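Local coordinates for probable adhesion protein (Pseudomonas aeruginosa PAO1, PDB 6R3Z), which probably serves as the periplasmic solute-binding protein of a metal-ion transport system, binding ferrous iron and other divalent metal ions, at residues D170-Y180 with L215-E226; Y182-E190 with M265-I276. All coordinates share one frame; numbering follows the deposited sequence.

Contact 1. Residues D170-Y180 with L215-E226; sequences DFRVATIHGAY and LKALDVKVIFSE. With NI (nickel (II) ion), chain B.
V173, A174 and T175 pair with V222, I223 and F224 as parallel strands, their axes 4.6 Å apart at closest approach and 21° from alignment, joined by backbone bonds such as A174 N to V222 O (3.0 Å) and F224 N to A174 O (3.0 Å). Side chains then dress the two faces of this ladder. On one, V173 divides its methyls: CG1 meets the edge of the F224 ring at CE2 (3.7 Å), and CG2 touches V222 CG2. On the other, A174 CB packs against both L215 CD2 and V220 CG1, and I176 CD1 meets I223 CD1.

Polar groups take over at the strand ends. Where the strands begin, K221 NZ bridges to D219 OD2 (2.8 Å) and, at long range, to D170 OD2 (3.9 Å), while a water donates to both carboxylates. Where they finish, a bend in E226 (chi2 -62°) brings its carboxylate beside H177 CB. There OE2 offers its syn lone pair to Y180 OH (2.7 Å), the planes of ring and carboxylate 37° apart, and accepts a second hydrogen bond, from a water that also links H177 N with F224 O.

H177 NE2 binds nickel at 2.2 Å, with H41, H66, H111, H199 and H250 completing the site. A metal ligand in the loop after a central parallel strand, in a sheet of order 2-1-3-4, fits the alpha/beta lobe of a family 9 solute-binding protein.

Contact 2. Residues Y182-E190 with M265-I276; sequences YLLREFGLE and MARNLDTVVRAI. With EDO (1,2-ethanediol), chain H.
F187 and L183 carry most of the packing against segment 265-276 of helix 260-277, and F187 can be traced outward atom by atom. The bond from CA to CB is directed at the helix, though CB itself makes no contact with it. With CG anti to the carbonyl carbon (chi1 -68°), the ring extends across the helix surface. On one flank CD1 approaches I276 CD1 at 4.0 Å, and CE1 meets V273 CG2 at 3.7 Å, the methyl lying near the plane of the ring at its edge. On the other flank CD2 and CE2 lie under V272 CG1, whose distance to CE2 is 3.5 Å. That methyl stands over the face, 20° off the ring normal, in a CH-pi contact displaced toward the rim. At the tip CZ shares L269 CD2 with CE2, the latter 3.6 Å from it.

L183 enters differently, as a knob in the hole formed by M265, N268, L269 and V272. It slides past V272 in the opposite direction, CD2 lying 3.5 Å from V272 CG2, so V272 serves both knob and ring with separate methyls. It crosses N268 at about a right angle, CD1 lying 3.8 Å from N268 CB, and the same CD1 meets M265 CE tip to tip at 3.9 Å. The amide of N268 is engaged beyond the contact, where ND2 donates to S249 O.

Behind F187 the chain turns through a Schellman motif at G188, and L184 O accepts F187 N and L189 N from opposite faces of its plane; L189 CD1 then reaches I276 CD1. Helix 138-160 adds L160 against F187 and A159 against L269, helix 116-133 brings I116 to M265 and L269, and strand 244-248 packs on helix 260-277 as well, L248 against N268 and Y246 against T271, R274 and A275.

Strand 172-175 of contact 1 leads through H177 and the N-cap residue Y180 into helix 181-185 of contact 2, and the two contacts form successive layers of one lobe. They touch directly: V173 CG1 lies 3.8 Å from L184 CD1, and F224 CZ lies 3.9 Å from A275 CB, while F171 packs on I276. Both are largely buried, yet their chemistry differs. Contact 1 is held by backbone bonds between strands, with a hydrated ionic network at its exposed end and metal coordination at the other. Contact 2 joins helix and turn to helix almost wholly through apolar side chains, set back from the nickel site.

Contact 1. Residues D170-Y180 with L215-E226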
loop_
_atom_site.group_PDB
_atom_site.type_symbol
_atom_site.label_atom_id
_atom_site.label_comp_id
_atom_site.label_asym_id
_atom_site.label_seq_id
_atom_site.Cartn_x
_atom_site.Cartn_y
_atom_site.Cartn_z
ATOM N N ASP A 170 -11.984 20.652 13.300
ATOM C CA ASP A 170 -10.986 20.303 14.334
ATOM C C ASP A 170 -10.563 18.812 14.337
ATOM O O ASP A 170 -9.853 18.379 15.258
ATOM C CB ASP A 170 -11.503 20.727 15.730
ATOM C CG ASP A 170 -12.644 19.894 16.306
ATOM O OD1 ASP A 170 -13.346 19.212 15.521
ATOM O OD2 ASP A 170 -12.835 19.923 17.545
ATOM N N PHE A 171 -11.012 18.029 13.336
ATOM C CA PHE A 171 -10.689 16.603 13.287
ATOM C C PHE A 171 -9.276 16.368 12.746
ATOM O O PHE A 171 -9.098 16.066 11.566
ATOM C CB PHE A 171 -11.742 15.824 12.496
ATOM C CG PHE A 171 -11.602 14.320 12.533
ATOM C CD1 PHE A 171 -11.935 13.601 13.677
ATOM C CD2 PHE A 171 -11.158 13.620 11.416
ATOM C CE1 PHE A 171 -11.835 12.206 13.700
ATOM C CE2 PHE A 171 -11.074 12.225 11.434
ATOM C CZ PHE A 171 -11.408 11.528 12.580
ATOM N N ARG A 172 -8.270 16.556 13.603
ATOM C CA ARG A 172 -6.879 16.316 13.202
ATOM C C ARG A 172 -6.540 14.856 13.409
ATOM O O ARG A 172 -6.962 14.242 14.391
ATOM C CB ARG A 172 -5.899 17.228 13.922
ATOM C CG ARG A 172 -5.838 18.658 13.351
ATOM C CD ARG A 172 -4.678 19.412 13.991
ATOM N NE ARG A 172 -4.635 20.838 13.648
ATOM C CZ ARG A 172 -4.023 21.339 12.577
ATOM N NH1 ARG A 172 -3.442 20.530 11.695
ATOM N NH2 ARG A 172 -4.017 22.649 12.359
ATOM N N VAL A 173 -5.751 14.314 12.476
ATOM C CA VAL A 173 -5.369 12.903 12.395
ATOM C C VAL A 173 -3.848 12.731 12.458
ATOM O O VAL A 173 -3.118 13.494 11.839
ATOM C CB VAL A 173 -5.924 12.366 11.028
ATOM C CG1 VAL A 173 -5.322 11.028 10.619
ATOM C CG2 VAL A 173 -7.451 12.293 11.045
ATOM N N ALA A 174 -3.396 11.701 13.167
ATOM C CA ALA A 174 -1.992 11.298 13.206
ATOM C C ALA A 174 -1.908 9.801 12.813
ATOM O O ALA A 174 -2.886 9.062 12.962
ATOM C CB ALA A 174 -1.407 11.511 14.590
ATOM N N THR A 175 -0.753 9.359 12.295
ATOM C CA THR A 175 -0.530 7.953 11.963
ATOM C C THR A 175 0.845 7.549 12.499
ATOM O O THR A 175 1.717 8.410 12.634
ATOM C CB THR A 175 -0.664 7.623 10.456
ATOM O OG1 THR A 175 0.455 8.139 9.711
ATOM C CG2 THR A 175 -2.005 8.078 9.846
ATOM N N ILE A 176 1.053 6.255 12.780
ATOM C CA ILE A 176 2.387 5.790 13.242
ATOM C C ILE A 176 3.313 5.710 12.006
ATOM O O ILE A 176 4.385 6.325 11.994
ATOM C CB ILE A 176 2.286 4.402 13.955
ATOM C CG1 ILE A 176 1.468 4.464 15.278
ATOM C CG2 ILE A 176 3.698 3.794 14.196
ATOM C CD1 ILE A 176 2.000 5.367 16.379
ATOM N N HIS A 177 2.875 4.945 10.975
ATOM C CA HIS A 177 3.587 4.741 9.706
ATOM C C HIS A 177 3.048 5.760 8.699
ATOM O O HIS A 177 1.854 6.049 8.721
ATOM C CB HIS A 177 3.366 3.299 9.211
ATOM C CG HIS A 177 4.299 2.838 8.136
ATOM N ND1 HIS A 177 5.543 2.295 8.444
ATOM C CD2 HIS A 177 4.107 2.753 6.800
ATOM C CE1 HIS A 177 6.069 1.925 7.285
ATOM N NE2 HIS A 177 5.227 2.149 6.271
ATOM N N GLY A 178 3.915 6.315 7.850
ATOM C CA GLY A 178 3.489 7.318 6.861
ATOM C C GLY A 178 2.814 6.713 5.630
ATOM O O GLY A 178 3.102 7.120 4.505
ATOM N N ALA A 179 1.911 5.742 5.833
ATOM C CA ALA A 179 1.285 4.970 4.761
ATOM C C ALA A 179 -0.068 5.456 4.264
ATOM O O ALA A 179 -0.536 4.930 3.245
ATOM C CB ALA A 179 1.127 3.523 5.228
ATOM N N TYR A 180 -0.746 6.362 5.009
ATOM C CA TYR A 180 -2.162 6.645 4.760
ATOM C C TYR A 180 -2.526 8.019 4.199
ATOM O O TYR A 180 -3.717 8.352 4.132
ATOM C CB TYR A 180 -2.931 6.372 6.064
ATOM C CG TYR A 180 -2.639 4.972 6.565
ATOM C CD1 TYR A 180 -3.057 3.854 5.845
ATOM C CD2 TYR A 180 -1.762 4.763 7.629
ATOM C CE1 TYR A 180 -2.726 2.562 6.248
ATOM C CE2 TYR A 180 -1.413 3.470 8.040
ATOM C CZ TYR A 180 -1.870 2.374 7.324
ATOM O OH TYR A 180 -1.535 1.091 7.706
ATOM N N LEU A 215 0.902 16.139 19.701
ATOM C CA LEU A 215 -0.475 15.623 19.595
ATOM C C LEU A 215 -1.387 16.410 20.535
ATOM O O LEU A 215 -2.495 16.783 20.147
ATOM C CB LEU A 215 -0.554 14.110 19.914
ATOM C CG LEU A 215 0.278 13.167 19.007
ATOM C CD1 LEU A 215 0.143 11.710 19.434
ATOM C CD2 LEU A 215 -0.054 13.341 17.531
ATOM N N LYS A 216 -0.897 16.695 21.751
ATOM C CA LYS A 216 -1.639 17.451 22.764
ATOM C C LYS A 216 -1.764 18.917 22.348
ATOM O O LYS A 216 -2.873 19.444 22.342
ATOM C CB LYS A 216 -0.969 17.321 24.151
ATOM C CG LYS A 216 -0.986 15.886 24.715
ATOM C CD LYS A 216 -0.744 15.840 26.232
ATOM C CE LYS A 216 0.687 15.547 26.618
ATOM N NZ LYS A 216 1.559 16.749 26.514
ATOM N N ALA A 217 -0.634 19.563 21.964
ATOM C CA ALA A 217 -0.629 20.975 21.560
ATOM C C ALA A 217 -1.552 21.278 20.362
ATOM O O ALA A 217 -2.282 22.278 20.383
ATOM C CB ALA A 217 0.795 21.446 21.288
ATOM N N LEU A 218 -1.575 20.390 19.362
ATOM C CA LEU A 218 -2.406 20.568 18.161
ATOM C C LEU A 218 -3.791 19.960 18.273
ATOM O O LEU A 218 -4.567 20.025 17.306
ATOM C CB LEU A 218 -1.678 20.051 16.909
ATOM C CG LEU A 218 -0.295 20.681 16.657
ATOM C CD1 LEU A 218 0.335 20.124 15.409
ATOM C CD2 LEU A 218 -0.369 22.237 16.597
ATOM N N ASP A 219 -4.119 19.393 19.460
ATOM C CA ASP A 219 -5.407 18.750 19.730
ATOM C C ASP A 219 -5.745 17.681 18.660
ATOM O O ASP A 219 -6.811 17.706 18.033
ATOM C CB ASP A 219 -6.528 19.803 19.902
ATOM C CG ASP A 219 -7.810 19.271 20.539
ATOM O OD1 ASP A 219 -7.753 18.205 21.221
ATOM O OD2 ASP A 219 -8.867 19.917 20.367
ATOM N N VAL A 220 -4.797 16.751 18.432
ATOM C CA VAL A 220 -5.009 15.655 17.476
ATOM C C VAL A 220 -6.098 14.763 18.086
ATOM O O VAL A 220 -6.066 14.489 19.285
ATOM C CB VAL A 220 -3.691 14.903 17.149
ATOM C CG1 VAL A 220 -3.940 13.600 16.372
ATOM C CG2 VAL A 220 -2.727 15.805 16.390
ATOM N N LYS A 221 -7.085 14.385 17.277
ATOM C CA LYS A 221 -8.247 13.625 17.738
ATOM C C LYS A 221 -8.058 12.117 17.684
ATOM O O LYS A 221 -8.519 11.395 18.580
ATOM C CB LYS A 221 -9.519 14.054 16.978
ATOM C CG LYS A 221 -9.882 15.546 17.114
ATOM C CD LYS A 221 -10.262 15.973 18.541
ATOM C CE LYS A 221 -10.459 17.464 18.662
ATOM N NZ LYS A 221 -10.748 17.866 20.073
ATOM N N VAL A 222 -7.453 11.628 16.593
ATOM C CA VAL A 222 -7.293 10.189 16.387
ATOM C C VAL A 222 -5.882 9.843 15.937
ATOM O O VAL A 222 -5.211 10.669 15.314
ATOM C CB VAL A 222 -8.355 9.596 15.405
ATOM C CG1 VAL A 222 -9.787 9.946 15.822
ATOM C CG2 VAL A 222 -8.098 10.012 13.958
ATOM N N ILE A 223 -5.462 8.603 16.229
ATOM C CA ILE A 223 -4.203 8.051 15.755
ATOM C C ILE A 223 -4.495 6.684 15.101
ATOM O O ILE A 223 -5.220 5.862 15.682
ATOM C CB ILE A 223 -3.053 8.018 16.809
ATOM C CG1 ILE A 223 -1.700 7.601 16.154
ATOM C CG2 ILE A 223 -3.415 7.134 18.024
ATOM C CD1 ILE A 223 -0.432 8.119 16.882
ATOM N N PHE A 224 -3.959 6.473 13.890
ATOM C CA PHE A 224 -4.064 5.207 13.176
ATOM C C PHE A 224 -2.742 4.473 13.292
ATOM O O PHE A 224 -1.721 4.945 12.769
ATOM C CB PHE A 224 -4.470 5.388 11.705
ATOM C CG PHE A 224 -5.834 6.000 11.503
ATOM C CD1 PHE A 224 -6.992 5.248 11.697
ATOM C CD2 PHE A 224 -5.968 7.332 11.129
ATOM C CE1 PHE A 224 -8.258 5.820 11.526
ATOM C CE2 PHE A 224 -7.234 7.910 10.973
ATOM C CZ PHE A 224 -8.375 7.141 11.140
ATOM N N SER A 225 -2.749 3.345 14.024
ATOM C CA SER A 225 -1.565 2.505 14.213
ATOM C C SER A 225 -1.517 1.342 13.195
ATOM O O SER A 225 -2.432 1.173 12.388
ATOM C CB SER A 225 -1.464 2.007 15.658
ATOM O OG SER A 225 -2.513 1.102 15.967
ATOM N N GLU A 226 -0.437 0.550 13.236
ATOM C CA GLU A 226 -0.242 -0.571 12.316
ATOM C C GLU A 226 -0.728 -1.901 12.853
ATOM O O GLU A 226 -0.290 -2.336 13.919
ATOM C CB GLU A 226 1.269 -0.720 11.976
ATOM C CG GLU A 226 1.841 0.422 11.142
ATOM C CD GLU A 226 1.157 0.507 9.799
ATOM O OE1 GLU A 226 1.433 -0.350 8.926
ATOM O OE2 GLU A 226 0.276 1.384 9.655
HETATM NI NI NI B . 5.629 1.402 4.262
HETATM O O HOH W 1 -7.925 19.798 16.667
HETATM O O HOH W 2 -11.244 20.959 19.522
HETATM O O HOH W 3 -4.770 22.786 16.109
HETATM O O HOH W 4 0.296 3.595 11.238
#

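Contact 2. Residues Y182-E190 with M265-I276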
loop_
_atom_site.group_PDB
_atom_site.type_symbol
_atom_site.label_atom_id
_atom_site.label_comp_id
_atom_site.label_asym_id
_atom_site.label_seq_id
_atom_site.Cartn_x
_atom_site.Cartn_y
_atom_site.Cartn_z
ATOM N N TYR A 182 -2.465 8.963 1.005
ATOM C CA TYR A 182 -3.317 8.761 -0.190
ATOM C C TYR A 182 -4.703 8.250 0.215
ATOM O O TYR A 182 -5.707 8.653 -0.374
ATOM C CB TYR A 182 -2.705 7.759 -1.172
ATOM C CG TYR A 182 -1.376 8.188 -1.740
ATOM C CD1 TYR A 182 -1.308 9.060 -2.823
ATOM C CD2 TYR A 182 -0.183 7.747 -1.177
ATOM C CE1 TYR A 182 -0.084 9.481 -3.336
ATOM C CE2 TYR A 182 1.053 8.157 -1.687
ATOM C CZ TYR A 182 1.094 9.027 -2.765
ATOM O OH TYR A 182 2.292 9.451 -3.285
ATOM N N LEU A 183 -4.753 7.353 1.211
ATOM C CA LEU A 183 -6.019 6.799 1.702
ATOM C C LEU A 183 -6.907 7.905 2.276
ATOM O O LEU A 183 -8.086 7.990 1.923
ATOM C CB LEU A 183 -5.755 5.725 2.763
ATOM C CG LEU A 183 -6.977 4.863 3.133
ATOM C CD1 LEU A 183 -6.573 3.438 3.409
ATOM C CD2 LEU A 183 -7.698 5.440 4.319
ATOM N N LEU A 184 -6.340 8.757 3.152
ATOM C CA LEU A 184 -7.111 9.825 3.780
ATOM C C LEU A 184 -7.498 10.922 2.787
ATOM O O LEU A 184 -8.560 11.527 2.947
ATOM C CB LEU A 184 -6.379 10.364 5.021
ATOM C CG LEU A 184 -6.417 9.328 6.179
ATOM C CD1 LEU A 184 -5.282 9.505 7.133
ATOM C CD2 LEU A 184 -7.755 9.367 6.916
ATOM N N ARG A 185 -6.685 11.098 1.714
ATOM C CA ARG A 185 -6.962 12.055 0.631
ATOM C C ARG A 185 -8.310 11.706 -0.042
ATOM O O ARG A 185 -8.984 12.592 -0.558
ATOM C CB ARG A 185 -5.838 12.018 -0.429
ATOM C CG ARG A 185 -5.854 13.225 -1.376
ATOM C CD ARG A 185 -4.594 13.279 -2.215
ATOM N NE ARG A 185 -4.369 14.620 -2.761
ATOM C CZ ARG A 185 -4.665 14.984 -4.004
ATOM N NH1 ARG A 185 -5.192 14.110 -4.853
ATOM N NH2 ARG A 185 -4.431 16.225 -4.411
ATOM N N GLU A 186 -8.717 10.426 -0.005
ATOM C CA GLU A 186 -9.987 10.030 -0.627
ATOM C C GLU A 186 -11.220 10.411 0.192
ATOM O O GLU A 186 -12.349 10.276 -0.291
ATOM C CB GLU A 186 -9.966 8.570 -0.978
ATOM C CG GLU A 186 -8.796 8.324 -1.907
ATOM C CD GLU A 186 -8.855 7.014 -2.641
ATOM O OE1 GLU A 186 -8.937 5.967 -1.968
ATOM O OE2 GLU A 186 -8.824 7.038 -3.890
ATOM N N PHE A 187 -10.988 10.956 1.393
ATOM C CA PHE A 187 -12.017 11.510 2.252
ATOM C C PHE A 187 -11.881 13.038 2.259
ATOM O O PHE A 187 -12.686 13.719 2.888
ATOM C CB PHE A 187 -11.890 10.956 3.683
ATOM C CG PHE A 187 -12.211 9.485 3.799
ATOM C CD1 PHE A 187 -13.511 9.057 4.042
ATOM C CD2 PHE A 187 -11.211 8.530 3.699
ATOM C CE1 PHE A 187 -13.802 7.694 4.166
ATOM C CE2 PHE A 187 -11.505 7.168 3.807
ATOM C CZ PHE A 187 -12.801 6.757 4.044
ATOM N N GLY A 188 -10.870 13.555 1.553
ATOM C CA GLY A 188 -10.557 14.984 1.531
ATOM C C GLY A 188 -9.868 15.394 2.821
ATOM O O GLY A 188 -9.967 16.551 3.264
ATOM N N LEU A 189 -9.165 14.429 3.444
ATOM C CA LEU A 189 -8.487 14.634 4.714
ATOM C C LEU A 189 -6.981 14.563 4.573
ATOM O O LEU A 189 -6.462 13.980 3.621
ATOM C CB LEU A 189 -8.980 13.614 5.750
ATOM C CG LEU A 189 -10.427 13.763 6.220
ATOM C CD1 LEU A 189 -10.845 12.551 7.019
ATOM C CD2 LEU A 189 -10.599 15.030 7.072
ATOM N N GLU A 190 -6.291 15.160 5.535
ATOM C CA GLU A 190 -4.835 15.247 5.592
ATOM C C GLU A 190 -4.338 14.653 6.919
ATOM O O GLU A 190 -5.073 14.637 7.904
ATOM C CB GLU A 190 -4.433 16.731 5.573
ATOM C CG GLU A 190 -3.647 17.172 4.355
ATOM C CD GLU A 190 -3.173 18.616 4.424
ATOM O OE1 GLU A 190 -3.761 19.407 5.200
ATOM O OE2 GLU A 190 -2.209 18.956 3.703
ATOM N N MET A 265 -8.513 -3.400 2.066
ATOM C CA MET A 265 -8.875 -2.005 1.794
ATOM C C MET A 265 -10.292 -1.717 2.288
ATOM O O MET A 265 -10.531 -0.632 2.805
ATOM C CB MET A 265 -8.760 -1.636 0.317
ATOM C CG MET A 265 -7.379 -1.268 -0.085
ATOM S SD MET A 265 -6.580 0.142 0.800
ATOM C CE MET A 265 -7.517 1.523 0.198
ATOM N N ALA A 266 -11.226 -2.688 2.137
ATOM C CA ALA A 266 -12.607 -2.506 2.624
ATOM C C ALA A 266 -12.550 -2.264 4.159
ATOM O O ALA A 266 -13.136 -1.299 4.646
ATOM C CB ALA A 266 -13.454 -3.731 2.297
ATOM N N ARG A 267 -11.743 -3.069 4.884
ATOM C CA ARG A 267 -11.578 -2.911 6.329
ATOM C C ARG A 267 -10.911 -1.575 6.692
ATOM O O ARG A 267 -11.340 -0.932 7.659
ATOM C CB ARG A 267 -10.868 -4.121 6.951
ATOM C CG ARG A 267 -11.795 -5.353 6.913
ATOM C CD ARG A 267 -11.490 -6.332 8.031
ATOM N NE ARG A 267 -10.249 -7.063 7.791
ATOM C CZ ARG A 267 -10.179 -8.228 7.152
ATOM N NH1 ARG A 267 -11.279 -8.793 6.662
ATOM N NH2 ARG A 267 -9.011 -8.834 6.994
ATOM N N ASN A 268 -9.931 -1.127 5.876
ATOM C CA ASN A 268 -9.239 0.157 6.073
ATOM C C ASN A 268 -10.249 1.313 5.960
ATOM O O ASN A 268 -10.360 2.136 6.866
ATOM C CB ASN A 268 -8.130 0.329 5.046
ATOM C CG ASN A 268 -6.843 -0.337 5.486
ATOM O OD1 ASN A 268 -6.722 -0.801 6.628
ATOM N ND2 ASN A 268 -5.865 -0.388 4.592
ATOM N N LEU A 269 -11.003 1.341 4.863
ATOM C CA LEU A 269 -12.024 2.371 4.659
ATOM C C LEU A 269 -13.108 2.361 5.753
ATOM O O LEU A 269 -13.539 3.430 6.188
ATOM C CB LEU A 269 -12.625 2.255 3.248
ATOM C CG LEU A 269 -11.670 2.597 2.073
ATOM C CD1 LEU A 269 -12.358 2.400 0.728
ATOM C CD2 LEU A 269 -11.158 4.029 2.149
ATOM N N ASP A 270 -13.526 1.169 6.213
ATOM C CA ASP A 270 -14.545 1.046 7.268
ATOM C C ASP A 270 -14.026 1.635 8.584
ATOM O O ASP A 270 -14.783 2.281 9.297
ATOM C CB ASP A 270 -14.959 -0.412 7.483
ATOM C CG ASP A 270 -15.808 -0.994 6.375
ATOM O OD1 ASP A 270 -16.407 -0.199 5.600
ATOM O OD2 ASP A 270 -15.874 -2.239 6.275
ATOM N N THR A 271 -12.724 1.402 8.901
ATOM C CA THR A 271 -12.109 1.914 10.129
ATOM C C THR A 271 -12.023 3.449 10.079
ATOM O O THR A 271 -12.371 4.103 11.063
ATOM C CB THR A 271 -10.762 1.214 10.379
ATOM O OG1 THR A 271 -11.020 -0.189 10.615
ATOM C CG2 THR A 271 -9.996 1.821 11.566
ATOM N N VAL A 272 -11.630 4.019 8.918
ATOM C CA VAL A 272 -11.581 5.479 8.764
ATOM C C VAL A 272 -12.999 6.050 8.946
ATOM O O VAL A 272 -13.162 7.032 9.675
ATOM C CB VAL A 272 -10.929 5.924 7.430
ATOM C CG1 VAL A 272 -10.971 7.449 7.280
ATOM C CG2 VAL A 272 -9.480 5.419 7.347
ATOM N N VAL A 273 -14.012 5.424 8.294
ATOM C CA VAL A 273 -15.402 5.860 8.434
ATOM C C VAL A 273 -15.835 5.793 9.906
ATOM O O VAL A 273 -16.420 6.746 10.408
ATOM C CB VAL A 273 -16.354 5.080 7.493
ATOM C CG1 VAL A 273 -17.825 5.281 7.885
ATOM C CG2 VAL A 273 -16.125 5.486 6.038
ATOM N N ARG A 274 -15.533 4.684 10.593
ATOM C CA ARG A 274 -15.883 4.527 12.026
ATOM C C ARG A 274 -15.263 5.649 12.884
ATOM O O ARG A 274 -15.967 6.233 13.715
ATOM C CB ARG A 274 -15.458 3.157 12.565
ATOM C CG ARG A 274 -16.014 2.906 13.968
ATOM C CD ARG A 274 -15.907 1.455 14.399
ATOM N NE ARG A 274 -14.517 1.005 14.482
ATOM C CZ ARG A 274 -13.762 1.080 15.575
ATOM N NH1 ARG A 274 -12.515 0.624 15.559
ATOM N NH2 ARG A 274 -14.253 1.600 16.700
ATOM N N ALA A 275 -13.970 5.971 12.657
ATOM C CA ALA A 275 -13.262 7.050 13.375
ATOM C C ALA A 275 -14.007 8.388 13.181
ATOM O O ALA A 275 -14.242 9.120 14.154
ATOM C CB ALA A 275 -11.832 7.159 12.865
ATOM N N ILE A 276 -14.442 8.673 11.941
ATOM C CA ILE A 276 -15.169 9.923 11.675
ATOM C C ILE A 276 -16.555 9.891 12.385
ATOM O O ILE A 276 -16.930 10.859 13.051
ATOM C CB ILE A 276 -15.309 10.194 10.150
ATOM C CG1 ILE A 276 -13.924 10.349 9.462
ATOM C CG2 ILE A 276 -16.222 11.419 9.895
ATOM C CD1 ILE A 276 -13.940 10.171 7.886
HETATM C C1 EDO H . -19.181 -2.937 4.485
HETATM O O1 EDO H . -18.847 -2.440 5.771
HETATM C C2 EDO H . -19.132 -1.770 3.484
HETATM O O2 EDO H . -17.863 -1.143 3.548
#